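Local coordinates for protein alpha-L-rhamnosidase (Klebsiella oxytoca, PDB 4XHC) that probably releases terminal alpha-L-rhamnose from rhamnosides by hydrolysis, as a two-domain GH78 glycoside hydrolase, and binds rhamnose in a pocket, at residues I58-A63 with P77-A82; W73-V78 with E130-V135; I96-S101 with F173-V178; L107-Q112 with L124-G129. All blocks are in the same frame, centred on the assembly; numbering follows the deposited sequence.

Contact 1: residues I58-A63 with P77-A82; sequences IAVVEA and PVSTLA
Val-60 pairs with both Val-78 and Ser-79, which makes a classic beta bulge in the antiparallel hairpin of strands 59-65 and 73-79. The hairpin lies at the edge of a beta-sheet in the N-terminal domain. Its two short segments run at 130° to each other, well off antiparallel.

Two backbone hydrogen bonds grip Val-60. Its N donates to Ser-79 O at 3.1 Å. Its O accepts from Val-78 N at 3.0 Å, in an almost straight bond. Beyond the bulge Val-61 pairs with Pro-77, and there the valine CG1 lies 4.1 Å from Pro-77 CA.

The apolar contacts centre on Val-78, whose two methyls serve different partners. Val-60 CG1 lies opposite its backbone N (chi1 177°), which carries it to Val-78 CG2 at 3.8 Å. Val-78 CG1 packs on the aliphatic part of Glu-62, 3.8 Å from Glu-62 CG, and the two side chains cross at about a right angle. At the far end Leu-81 reaches back with CD1, which lies against the peptide between Ile-58 and Ala-59. Val-60 also rests on Ile-97 of the next strand.

Side-chain hydrogen bonds within 77-82 and just beyond it mark the passage into the short, weakly bonded helix 81-84. Thr-80 is the N-cap residue, with OG1 weakly bonded to Ala-83 N. Ser-79 OG donates to Thr-80 O at 2.9 Å and also lies against Val-60 CB, 3.7 Å away.

Contact 2: residues W73-V78 with E130-V135; sequences WRAEPV and ETLSEV
The indole of Trp-73 meets Ser-133 at an oblique angle, with its CD1 3.8 Å from Ser-133 CB. Trp-73 CE3 packs on Ala-63 of the adjoining strand, and NE1 makes a weak hydrogen bond to Glu-137. The other flat group is the guanidinium of Arg-74. The carboxylate of Glu-76 lies at its edge, and NE donates to Glu-76 OE2 at 2.8 Å in a salt bridge. The bond uses the anti lone pair of OE2, which is tilted slightly from the guanidinium plane. Asp-66 forms a second salt bridge, through NH1.

Leu-132 carries most of the loop's side of the contact. Its CG is anti to the backbone N (chi1 -175°), which directs the side chain at the strand. CD2 lies against the peptide between Arg-74 and Ala-75, 3.5 Å from Arg-74 C. The same methyl is 4.0 Å from Trp-73 CB and 3.9 Å from Ala-75 CB.

Behind Leu-132 the loop is tied to itself. Thr-131 N donates to Glu-134 OE2 at 3.0 Å, from above the carboxylate plane. Thr-131 OG1 and Ser-133 OG also share a hydrogen bond.

The loop follows strand 122-129. It lies across a face of the sheet, with Leu-132 on Tyr-175 and Val-135 on Lys-177 of strand 175-182, and reaches the edge strand 73-79.

Contact 3: residues I96-S101 with F173-V178; sequences IIDFGS and FRYLKV
Arg-174 is fully extended from its backbone N to NE. Asp-98 has CG opposite its own backbone N (chi1 -174°). These torsions bring the two charged groups together. The arginine grips the carboxylate side-on. NE reaches Asp-98 OD1 at 2.9 Å, on the syn side, and NH2 reaches the syn lone pair of Asp-98 OD2 at 3.1 Å. The planes of the two groups are only 24° apart.

Gly-100 N also donates to Asp-98 OD1, closing an Asx turn. It comes from the opposite face of the carboxylate to NE. Two donors on one oxygen probably stabilise its negative charge. Gly-100 O lies over the centre of one guanidinium face, and Tyr-175 OH over the rim of the other. NH1 has a second acidic partner in Asp-502. Asp-98 and Tyr-175 lie side by side, with Asp-98 CG 3.5 Å from Tyr-175 CE1.

Ile-97 and Leu-176 exchange two backbone hydrogen bonds. Phe-99 N donates to Arg-174 O at 3.0 Å. Beside them Phe-173 points its ring edge at the face of Phe-99, with centroids 5.2 Å apart and planes at 89°. Phe-99 CE1 also touches Leu-176 CB.

This is antiparallel pairing within a beta-sheet of the N-terminal domain. The salt bridge lies at the end of the pairing, where both segments turn a corner. There Arg-174 and Tyr-175 both face Gly-129, a classic beta bulge.

Contact 4: residues L107-Q112 with L124-G129; sequences LHFLCQ and LQLTFG
Leu-107 projects from strand 106-115 into the notch between Leu-126 and Phe-128 of strand 122-129. Its CD2 methyl does the touching. It lies 3.9 Å from Leu-126 CD1 and 4.0 Å from Phe-128 CZ, and it meets the phenylalanine at the ring edge, near the ring plane. The first torsion of Leu-107 (chi1 -168°) carries the branch away from its own strand and lets CD2 reach the notch. The side chain crosses both partners at a slant.

Phe-109 sits more loosely over the next hollow, between Leu-124 and Leu-126. Its CZ comes within 4.4 Å of Leu-124 CD1, and its CE2 within 4.3 Å of Leu-126 CD1. Both methyls approach the ring obliquely. Leu-126 CD1 is therefore a bump shared by Leu-107 and Phe-109.

The axes of the two strand segments pass 12.0 Å apart, so side chains bridge the whole gap. The strands belong to two different sheets, packed face to face as in a beta-sandwich. Leu-176 touches both Leu-107 and Phe-128, while Leu-156 touches both Phe-109 and Leu-126. Phe-128 also stacks on Tyr-171.

All five touching residues are buried and all are aliphatic or aromatic. The two sheets are thus held here by apolar packing and dispersion, with neither polar pairing nor charge between the segments.

In the fold
All four contacts lie in the N-terminal domain, and each involves its six-stranded antiparallel sheet. Contacts 1 and 3 pair neighbouring strands, and their centres are 10 Å apart. They join through strands 59-65 and 94-99. Contact 2 shares strand 73-79 with contact 1 and adds a loop on one face, its centre 8 Å from that of contact 3. Contact 4 reaches from strand 122-129 to the four-stranded sheet. It is 10 Å from contact 3 and 17 Å from contact 2, between centres. Along the chain, contact 1 closes before contact 3 opens. Contacts 2 and 3 interleave, and contact 4 falls within both spans. Distant parts of the sequence thus build one compact beta domain.

Contact 1: residues I58-A63 with P77-A82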
loop_
_atom_site.group_PDB
_atom_site.type_symbol
_atom_site.label_atom_id
_atom_site.label_comp_id
_atom_site.label_asym_id
_atom_site.label_seq_id
_atom_site.Cartn_x
_atom_site.Cartn_y
_atom_site.Cartn_z
ATOM N N ILE A 58 19.057 3.753 -15.730
ATOM C CA ILE A 58 19.733 4.335 -16.904
ATOM C C ILE A 58 18.844 5.176 -17.827
ATOM O O ILE A 58 19.357 6.007 -18.555
ATOM C CB ILE A 58 20.470 3.269 -17.757
ATOM C CG1 ILE A 58 19.479 2.354 -18.500
ATOM C CG2 ILE A 58 21.415 2.457 -16.881
ATOM C CD1 ILE A 58 20.111 1.505 -19.592
ATOM N N ALA A 59 17.531 4.971 -17.818
ATOM C CA ALA A 59 16.669 5.740 -18.711
ATOM C C ALA A 59 15.187 5.687 -18.356
ATOM O O ALA A 59 14.731 4.811 -17.617
ATOM C CB ALA A 59 16.864 5.265 -20.146
ATOM N N VAL A 60 14.456 6.662 -18.897
ATOM C CA VAL A 60 13.001 6.618 -18.972
ATOM C C VAL A 60 12.638 6.112 -20.360
ATOM O O VAL A 60 13.205 6.559 -21.352
ATOM C CB VAL A 60 12.383 8.016 -18.757
ATOM C CG1 VAL A 60 10.871 7.972 -18.921
ATOM C CG2 VAL A 60 12.758 8.546 -17.383
ATOM N N VAL A 61 11.686 5.191 -20.428
ATOM C CA VAL A 61 11.288 4.597 -21.701
ATOM C C VAL A 61 9.775 4.601 -21.876
ATOM O O VAL A 61 9.033 4.864 -20.929
ATOM C CB VAL A 61 11.801 3.145 -21.843
ATOM C CG1 VAL A 61 13.315 3.100 -21.704
ATOM C CG2 VAL A 61 11.138 2.219 -20.825
ATOM N N GLU A 62 9.345 4.320 -23.104
ATOM C CA GLU A 62 7.939 4.172 -23.440
ATOM C C GLU A 62 7.713 2.828 -24.093
ATOM O O GLU A 62 8.513 2.393 -24.925
ATOM C CB GLU A 62 7.485 5.260 -24.408
ATOM C CG GLU A 62 7.102 6.568 -23.738
ATOM C CD GLU A 62 6.557 7.592 -24.721
ATOM O OE1 GLU A 62 6.257 7.213 -25.883
ATOM O OE2 GLU A 62 6.433 8.775 -24.323
ATOM N N ALA A 63 6.602 2.191 -23.729
ATOM C CA ALA A 63 6.258 0.870 -24.230
ATOM C C ALA A 63 5.446 0.995 -25.499
ATOM O O ALA A 63 4.575 1.844 -25.590
ATOM C CB ALA A 63 5.465 0.117 -23.179
ATOM N N PRO A 77 13.790 4.598 -25.764
ATOM C CA PRO A 77 14.268 5.631 -24.827
ATOM C C PRO A 77 13.680 6.999 -25.152
ATOM O O PRO A 77 13.642 7.372 -26.322
ATOM C CB PRO A 77 15.790 5.649 -25.051
ATOM C CG PRO A 77 16.113 4.357 -25.718
ATOM C CD PRO A 77 14.901 3.985 -26.520
ATOM N N VAL A 78 13.202 7.721 -24.137
ATOM C CA VAL A 78 12.646 9.066 -24.352
ATOM C C VAL A 78 13.378 10.182 -23.617
ATOM O O VAL A 78 13.398 11.305 -24.101
ATOM C CB VAL A 78 11.139 9.147 -24.027
ATOM C CG1 VAL A 78 10.385 8.075 -24.807
ATOM C CG2 VAL A 78 10.877 9.050 -22.527
ATOM N N SER A 79 13.963 9.892 -22.461
ATOM C CA SER A 79 14.803 10.872 -21.782
ATOM C C SER A 79 15.794 10.227 -20.821
ATOM O O SER A 79 15.636 9.068 -20.426
ATOM C CB SER A 79 13.939 11.901 -21.021
ATOM O OG SER A 79 13.392 11.377 -19.815
ATOM N N THR A 80 16.804 11.010 -20.446
ATOM C CA THR A 80 17.671 10.686 -19.322
ATOM C C THR A 80 16.874 10.857 -18.028
ATOM O O THR A 80 15.717 11.273 -18.044
ATOM C CB THR A 80 18.887 11.630 -19.247
ATOM O OG1 THR A 80 18.431 12.987 -19.160
ATOM C CG2 THR A 80 19.790 11.467 -20.465
ATOM N N LEU A 81 17.499 10.532 -16.906
ATOM C CA LEU A 81 16.885 10.758 -15.608
ATOM C C LEU A 81 17.025 12.192 -15.131
ATOM O O LEU A 81 16.130 12.705 -14.471
ATOM C CB LEU A 81 17.477 9.799 -14.591
ATOM C CG LEU A 81 16.812 8.438 -14.766
ATOM C CD1 LEU A 81 17.859 7.342 -14.805
ATOM C CD2 LEU A 81 15.772 8.219 -13.673
ATOM N N ALA A 82 18.138 12.842 -15.464
ATOM C CA ALA A 82 18.309 14.263 -15.147
ATOM C C ALA A 82 17.144 15.110 -15.693
ATOM O O ALA A 82 16.711 16.069 -15.044
ATOM C CB ALA A 82 19.641 14.768 -15.684
#

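Contact 2: residues W73-V78 with E130-V135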
loop_
_atom_site.group_PDB
_atom_site.type_symbol
_atom_site.label_atom_id
_atom_site.label_comp_id
_atom_site.label_asym_id
_atom_site.label_seq_id
_atom_site.Cartn_x
_atom_site.Cartn_y
_atom_site.Cartn_z
ATOM N N TRP A 73 6.148 -6.544 -26.430
ATOM C CA TRP A 73 6.382 -5.159 -26.013
ATOM C C TRP A 73 7.817 -4.700 -26.261
ATOM O O TRP A 73 8.760 -5.408 -25.929
ATOM C CB TRP A 73 6.013 -4.991 -24.534
ATOM C CG TRP A 73 4.546 -5.186 -24.267
ATOM C CD1 TRP A 73 3.937 -6.341 -23.889
ATOM C CD2 TRP A 73 3.502 -4.202 -24.381
ATOM N NE1 TRP A 73 2.583 -6.145 -23.757
ATOM C CE2 TRP A 73 2.289 -4.842 -24.059
ATOM C CE3 TRP A 73 3.475 -2.842 -24.727
ATOM C CZ2 TRP A 73 1.056 -4.167 -24.064
ATOM C CZ3 TRP A 73 2.241 -2.169 -24.735
ATOM C CH2 TRP A 73 1.053 -2.834 -24.400
ATOM N N ARG A 74 7.962 -3.504 -26.832
ATOM C CA ARG A 74 9.264 -2.918 -27.165
ATOM C C ARG A 74 9.473 -1.598 -26.425
ATOM O O ARG A 74 8.561 -0.779 -26.342
ATOM C CB ARG A 74 9.345 -2.661 -28.676
ATOM C CG ARG A 74 10.729 -2.270 -29.196
ATOM C CD ARG A 74 10.699 -1.862 -30.669
ATOM N NE ARG A 74 10.035 -0.563 -30.857
ATOM C CZ ARG A 74 8.852 -0.356 -31.448
ATOM N NH1 ARG A 74 8.143 -1.358 -31.958
ATOM N NH2 ARG A 74 8.376 0.881 -31.537
ATOM N N ALA A 75 10.686 -1.393 -25.912
ATOM C CA ALA A 75 11.061 -0.151 -25.234
ATOM C C ALA A 75 11.714 0.839 -26.206
ATOM O O ALA A 75 12.498 0.439 -27.070
ATOM C CB ALA A 75 12.010 -0.445 -24.081
ATOM N N GLU A 76 11.372 2.125 -26.069
ATOM C CA GLU A 76 12.028 3.221 -26.804
ATOM C C GLU A 76 12.481 4.255 -25.784
ATOM O O GLU A 76 11.656 4.729 -25.009
ATOM C CB GLU A 76 11.070 3.889 -27.799
ATOM C CG GLU A 76 10.629 3.021 -28.982
ATOM C CD GLU A 76 11.742 2.723 -29.986
ATOM O OE1 GLU A 76 12.614 3.593 -30.203
ATOM O OE2 GLU A 76 11.738 1.615 -30.572
ATOM N N PRO A 77 13.790 4.598 -25.764
ATOM C CA PRO A 77 14.268 5.631 -24.827
ATOM C C PRO A 77 13.680 6.999 -25.152
ATOM O O PRO A 77 13.642 7.372 -26.322
ATOM C CB PRO A 77 15.790 5.649 -25.051
ATOM C CG PRO A 77 16.113 4.357 -25.718
ATOM C CD PRO A 77 14.901 3.985 -26.520
ATOM N N VAL A 78 13.202 7.721 -24.137
ATOM C CA VAL A 78 12.646 9.066 -24.352
ATOM C C VAL A 78 13.378 10.182 -23.617
ATOM O O VAL A 78 13.398 11.305 -24.101
ATOM C CB VAL A 78 11.139 9.147 -24.027
ATOM C CG1 VAL A 78 10.385 8.075 -24.807
ATOM C CG2 VAL A 78 10.877 9.050 -22.527
ATOM N N GLU A 130 10.365 -7.962 -14.146
ATOM C CA GLU A 130 11.613 -8.499 -14.656
ATOM C C GLU A 130 11.684 -8.317 -16.174
ATOM O O GLU A 130 12.767 -8.116 -16.726
ATOM C CB GLU A 130 11.752 -9.984 -14.305
ATOM C CG GLU A 130 11.772 -10.319 -12.819
ATOM C CD GLU A 130 11.875 -11.819 -12.579
ATOM O OE1 GLU A 130 10.913 -12.540 -12.925
ATOM O OE2 GLU A 130 12.901 -12.298 -12.054
ATOM N N THR A 131 10.536 -8.421 -16.845
ATOM C CA THR A 131 10.429 -8.092 -18.274
ATOM C C THR A 131 9.582 -6.843 -18.476
ATOM O O THR A 131 8.838 -6.435 -17.588
ATOM C CB THR A 131 9.785 -9.227 -19.086
ATOM O OG1 THR A 131 8.442 -9.477 -18.622
ATOM C CG2 THR A 131 10.602 -10.479 -18.960
ATOM N N LEU A 132 9.679 -6.242 -19.655
ATOM C CA LEU A 132 8.861 -5.084 -19.964
ATOM C C LEU A 132 7.380 -5.445 -19.921
ATOM O O LEU A 132 6.563 -4.657 -19.450
ATOM C CB LEU A 132 9.223 -4.513 -21.329
ATOM C CG LEU A 132 8.517 -3.214 -21.736
ATOM C CD1 LEU A 132 8.753 -2.112 -20.713
ATOM C CD2 LEU A 132 8.971 -2.780 -23.125
ATOM N N SER A 133 7.030 -6.638 -20.381
ATOM C CA SER A 133 5.624 -7.038 -20.428
ATOM C C SER A 133 4.935 -6.980 -19.048
ATOM O O SER A 133 3.733 -6.748 -18.971
ATOM C CB SER A 133 5.455 -8.427 -21.093
ATOM O OG SER A 133 6.006 -9.490 -20.318
ATOM N N GLU A 134 5.690 -7.163 -17.968
ATOM C CA GLU A 134 5.105 -7.169 -16.623
ATOM C C GLU A 134 4.628 -5.805 -16.127
ATOM O O GLU A 134 3.829 -5.733 -15.190
ATOM C CB GLU A 134 6.086 -7.769 -15.622
ATOM C CG GLU A 134 6.370 -9.243 -15.867
ATOM C CD GLU A 134 7.519 -9.771 -15.034
ATOM O OE1 GLU A 134 7.427 -9.730 -13.775
ATOM O OE2 GLU A 134 8.507 -10.224 -15.659
ATOM N N VAL A 135 5.103 -4.728 -16.743
ATOM C CA VAL A 135 4.604 -3.396 -16.412
ATOM C C VAL A 135 3.665 -2.818 -17.490
ATOM O O VAL A 135 3.266 -1.656 -17.411
ATOM C CB VAL A 135 5.770 -2.419 -16.097
ATOM C CG1 VAL A 135 6.610 -2.952 -14.937
ATOM C CG2 VAL A 135 6.653 -2.160 -17.317
#

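Contact 3: residues I96-S101 with F173-V178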
loop_
_atom_site.group_PDB
_atom_site.type_symbol
_atom_site.label_atom_id
_atom_site.label_comp_id
_atom_site.label_asym_id
_atom_site.label_seq_id
_atom_site.Cartn_x
_atom_site.Cartn_y
_atom_site.Cartn_z
ATOM N N ILE A 96 7.841 4.891 -17.245
ATOM C CA ILE A 96 8.525 3.620 -17.017
ATOM C C ILE A 96 10.030 3.847 -16.930
ATOM O O ILE A 96 10.635 4.379 -17.862
ATOM C CB ILE A 96 8.242 2.606 -18.126
ATOM C CG1 ILE A 96 6.745 2.282 -18.175
ATOM C CG2 ILE A 96 9.054 1.341 -17.870
ATOM C CD1 ILE A 96 6.329 1.493 -19.396
ATOM N N ILE A 97 10.610 3.440 -15.800
ATOM C CA ILE A 97 12.039 3.570 -15.539
ATOM C C ILE A 97 12.768 2.257 -15.858
ATOM O O ILE A 97 12.474 1.207 -15.268
ATOM C CB ILE A 97 12.308 3.912 -14.052
ATOM C CG1 ILE A 97 11.433 5.070 -13.550
ATOM C CG2 ILE A 97 13.779 4.237 -13.833
ATOM C CD1 ILE A 97 11.777 6.413 -14.126
ATOM N N ASP A 98 13.703 2.313 -16.806
ATOM C CA ASP A 98 14.564 1.171 -17.128
ATOM C C ASP A 98 15.791 1.243 -16.246
ATOM O O ASP A 98 16.548 2.207 -16.341
ATOM C CB ASP A 98 14.982 1.223 -18.605
ATOM C CG ASP A 98 15.761 -0.008 -19.054
ATOM O OD1 ASP A 98 16.089 -0.894 -18.230
ATOM O OD2 ASP A 98 16.053 -0.086 -20.263
ATOM N N PHE A 99 15.988 0.228 -15.399
ATOM C CA PHE A 99 17.175 0.170 -14.533
ATOM C C PHE A 99 18.414 -0.404 -15.225
ATOM O O PHE A 99 19.513 -0.295 -14.696
ATOM C CB PHE A 99 16.891 -0.572 -13.224
ATOM C CG PHE A 99 16.277 0.298 -12.165
ATOM C CD1 PHE A 99 14.954 0.701 -12.256
ATOM C CD2 PHE A 99 17.026 0.740 -11.088
ATOM C CE1 PHE A 99 14.386 1.516 -11.282
ATOM C CE2 PHE A 99 16.464 1.553 -10.108
ATOM C CZ PHE A 99 15.143 1.938 -10.204
ATOM N N GLY A 100 18.251 -0.996 -16.405
ATOM C CA GLY A 100 19.408 -1.362 -17.240
ATOM C C GLY A 100 19.900 -2.793 -17.091
ATOM O O GLY A 100 20.436 -3.356 -18.031
ATOM N N SER A 101 19.742 -3.371 -15.903
ATOM C CA SER A 101 20.029 -4.787 -15.667
ATOM C C SER A 101 18.952 -5.373 -14.733
ATOM O O SER A 101 17.940 -4.726 -14.441
ATOM C CB SER A 101 21.430 -4.963 -15.069
ATOM O OG SER A 101 21.890 -6.302 -15.212
ATOM N N PHE A 173 13.517 -6.947 -10.120
ATOM C CA PHE A 173 13.027 -6.242 -11.295
ATOM C C PHE A 173 14.112 -5.646 -12.171
ATOM O O PHE A 173 15.246 -5.458 -11.750
ATOM C CB PHE A 173 12.084 -5.111 -10.860
ATOM C CG PHE A 173 12.753 -4.043 -10.036
ATOM C CD1 PHE A 173 12.979 -4.235 -8.681
ATOM C CD2 PHE A 173 13.163 -2.854 -10.614
ATOM C CE1 PHE A 173 13.603 -3.262 -7.914
ATOM C CE2 PHE A 173 13.782 -1.878 -9.854
ATOM C CZ PHE A 173 14.001 -2.082 -8.503
ATOM N N ARG A 174 13.725 -5.349 -13.405
ATOM C CA ARG A 174 14.468 -4.436 -14.251
ATOM C C ARG A 174 13.693 -3.128 -14.528
ATOM O O ARG A 174 14.289 -2.046 -14.546
ATOM C CB ARG A 174 14.831 -5.107 -15.564
ATOM C CG ARG A 174 15.463 -4.115 -16.511
ATOM C CD ARG A 174 16.190 -4.746 -17.666
ATOM N NE ARG A 174 16.514 -3.706 -18.630
ATOM C CZ ARG A 174 17.224 -3.895 -19.730
ATOM N NH1 ARG A 174 17.720 -5.090 -20.016
ATOM N NH2 ARG A 174 17.444 -2.875 -20.535
ATOM N N TYR A 175 12.384 -3.232 -14.773
ATOM C CA TYR A 175 11.558 -2.060 -15.074
ATOM C C TYR A 175 10.686 -1.698 -13.885
ATOM O O TYR A 175 10.251 -2.576 -13.127
ATOM C CB TYR A 175 10.690 -2.292 -16.317
ATOM C CG TYR A 175 11.505 -2.630 -17.530
ATOM C CD1 TYR A 175 12.059 -1.635 -18.331
ATOM C CD2 TYR A 175 11.755 -3.956 -17.863
ATOM C CE1 TYR A 175 12.827 -1.956 -19.441
ATOM C CE2 TYR A 175 12.526 -4.289 -18.964
ATOM C CZ TYR A 175 13.053 -3.290 -19.748
ATOM O OH TYR A 175 13.810 -3.653 -20.827
ATOM N N LEU A 176 10.448 -0.395 -13.739
ATOM C CA LEU A 176 9.599 0.152 -12.695
ATOM C C LEU A 176 8.635 1.166 -13.308
ATOM O O LEU A 176 9.055 2.170 -13.859
ATOM C CB LEU A 176 10.453 0.838 -11.628
ATOM C CG LEU A 176 9.697 1.757 -10.660
ATOM C CD1 LEU A 176 8.658 0.966 -9.879
ATOM C CD2 LEU A 176 10.653 2.456 -9.713
ATOM N N LYS A 177 7.339 0.906 -13.189
ATOM C CA LYS A 177 6.335 1.861 -13.620
ATOM C C LYS A 177 5.914 2.687 -12.434
ATOM O O LYS A 177 5.640 2.141 -11.374
ATOM C CB LYS A 177 5.118 1.144 -14.176
ATOM C CG LYS A 177 4.015 2.072 -14.660
ATOM C CD LYS A 177 3.012 1.308 -15.507
ATOM C CE LYS A 177 1.788 2.151 -15.784
ATOM N NZ LYS A 177 0.774 1.350 -16.511
ATOM N N VAL A 178 5.856 3.999 -12.627
ATOM C CA VAL A 178 5.454 4.940 -11.589
ATOM C C VAL A 178 4.288 5.772 -12.110
ATOM O O VAL A 178 4.416 6.484 -13.102
ATOM C CB VAL A 178 6.606 5.889 -11.220
ATOM C CG1 VAL A 178 6.182 6.846 -10.114
ATOM C CG2 VAL A 178 7.824 5.091 -10.799
#

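Contact 4: residues L107-Q112 with L124-G129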
loop_
_atom_site.group_PDB
_atom_site.type_symbol
_atom_site.label_atom_id
_atom_site.label_comp_id
_atom_site.label_asym_id
_atom_site.label_seq_id
_atom_site.Cartn_x
_atom_site.Cartn_y
_atom_site.Cartn_z
ATOM N N LEU A 107 13.908 -0.410 -2.970
ATOM C CA LEU A 107 13.745 0.875 -3.668
ATOM C C LEU A 107 13.834 2.099 -2.727
ATOM O O LEU A 107 13.246 2.106 -1.643
ATOM C CB LEU A 107 12.408 0.895 -4.404
ATOM C CG LEU A 107 12.193 2.031 -5.408
ATOM C CD1 LEU A 107 13.072 1.872 -6.637
ATOM C CD2 LEU A 107 10.732 2.099 -5.830
ATOM N N HIS A 108 14.579 3.118 -3.158
ATOM C CA HIS A 108 14.724 4.385 -2.432
ATOM C C HIS A 108 14.435 5.502 -3.417
ATOM O O HIS A 108 14.942 5.463 -4.530
ATOM C CB HIS A 108 16.157 4.514 -1.881
ATOM C CG HIS A 108 16.475 5.846 -1.258
ATOM N ND1 HIS A 108 17.550 6.613 -1.653
ATOM C CD2 HIS A 108 15.887 6.527 -0.248
ATOM C CE1 HIS A 108 17.601 7.715 -0.927
ATOM N NE2 HIS A 108 16.603 7.687 -0.065
ATOM N N PHE A 109 13.610 6.476 -3.038
ATOM C CA PHE A 109 13.442 7.694 -3.853
ATOM C C PHE A 109 13.075 8.926 -3.028
ATOM O O PHE A 109 12.576 8.814 -1.916
ATOM C CB PHE A 109 12.421 7.479 -4.980
ATOM C CG PHE A 109 11.018 7.243 -4.502
ATOM C CD1 PHE A 109 10.215 8.305 -4.110
ATOM C CD2 PHE A 109 10.497 5.961 -4.454
ATOM C CE1 PHE A 109 8.925 8.093 -3.662
ATOM C CE2 PHE A 109 9.211 5.738 -4.008
ATOM C CZ PHE A 109 8.421 6.803 -3.609
ATOM N N LEU A 110 13.361 10.099 -3.580
ATOM C CA LEU A 110 12.966 11.366 -2.979
ATOM C C LEU A 110 12.006 12.048 -3.922
ATOM O O LEU A 110 12.183 11.986 -5.133
ATOM C CB LEU A 110 14.171 12.298 -2.772
ATOM C CG LEU A 110 15.381 11.879 -1.932
ATOM C CD1 LEU A 110 16.239 13.112 -1.658
ATOM C CD2 LEU A 110 14.977 11.221 -0.625
ATOM N N CYS A 111 11.006 12.726 -3.373
ATOM C CA CYS A 111 10.123 13.546 -4.188
ATOM C C CYS A 111 9.581 14.739 -3.409
ATOM O O CYS A 111 9.593 14.741 -2.183
ATOM C CB CYS A 111 8.978 12.702 -4.772
ATOM S SG CYS A 111 7.815 12.017 -3.572
ATOM N N GLN A 112 9.101 15.737 -4.149
ATOM C CA GLN A 112 8.716 17.025 -3.584
ATOM C C GLN A 112 7.621 17.723 -4.384
ATOM O O GLN A 112 7.342 17.376 -5.526
ATOM C CB GLN A 112 9.940 17.942 -3.523
ATOM C CG GLN A 112 10.575 18.198 -4.876
ATOM C CD GLN A 112 11.854 18.992 -4.773
ATOM O OE1 GLN A 112 12.724 18.684 -3.968
ATOM N NE2 GLN A 112 11.977 20.021 -5.596
ATOM N N LEU A 124 0.314 7.407 -5.182
ATOM C CA LEU A 124 1.102 6.807 -6.246
ATOM C C LEU A 124 0.827 5.329 -6.329
ATOM O O LEU A 124 0.388 4.723 -5.365
ATOM C CB LEU A 124 2.595 6.959 -5.968
ATOM C CG LEU A 124 3.154 8.356 -5.791
ATOM C CD1 LEU A 124 4.589 8.255 -5.308
ATOM C CD2 LEU A 124 3.072 9.137 -7.090
ATOM N N GLN A 125 1.137 4.760 -7.487
ATOM C CA GLN A 125 1.110 3.324 -7.695
ATOM C C GLN A 125 2.387 2.904 -8.397
ATOM O O GLN A 125 2.718 3.450 -9.452
ATOM C CB GLN A 125 -0.084 2.951 -8.566
ATOM C CG GLN A 125 -0.000 1.578 -9.222
ATOM C CD GLN A 125 -1.310 0.867 -9.193
ATOM O OE1 GLN A 125 -1.966 0.676 -10.225
ATOM N NE2 GLN A 125 -1.720 0.484 -7.998
ATOM N N LEU A 126 3.080 1.922 -7.817
ATOM C CA LEU A 126 4.316 1.392 -8.378
ATOM C C LEU A 126 4.122 -0.035 -8.854
ATOM O O LEU A 126 3.436 -0.818 -8.208
ATOM C CB LEU A 126 5.423 1.419 -7.332
ATOM C CG LEU A 126 5.662 2.736 -6.597
ATOM C CD1 LEU A 126 6.891 2.600 -5.728
ATOM C CD2 LEU A 126 5.840 3.895 -7.562
ATOM N N THR A 127 4.721 -0.367 -9.993
ATOM C CA THR A 127 4.658 -1.724 -10.549
ATOM C C THR A 127 6.049 -2.141 -11.002
ATOM O O THR A 127 6.750 -1.369 -11.656
ATOM C CB THR A 127 3.674 -1.790 -11.720
ATOM O OG1 THR A 127 2.467 -1.140 -11.347
ATOM C CG2 THR A 127 3.348 -3.210 -12.080
ATOM N N PHE A 128 6.447 -3.352 -10.634
ATOM C CA PHE A 128 7.798 -3.836 -10.870
ATOM C C PHE A 128 7.782 -5.037 -11.798
ATOM O O PHE A 128 6.973 -5.951 -11.616
ATOM C CB PHE A 128 8.408 -4.294 -9.559
ATOM C CG PHE A 128 8.496 -3.229 -8.510
ATOM C CD1 PHE A 128 7.405 -2.951 -7.694
ATOM C CD2 PHE A 128 9.684 -2.540 -8.300
ATOM C CE1 PHE A 128 7.495 -1.988 -6.699
ATOM C CE2 PHE A 128 9.772 -1.569 -7.319
ATOM C CZ PHE A 128 8.679 -1.296 -6.512
ATOM N N GLY A 129 8.703 -5.076 -12.753
ATOM C CA GLY A 129 8.775 -6.202 -13.679
ATOM C C GLY A 129 10.179 -6.652 -14.024
ATOM O O GLY A 129 11.075 -5.832 -14.181
#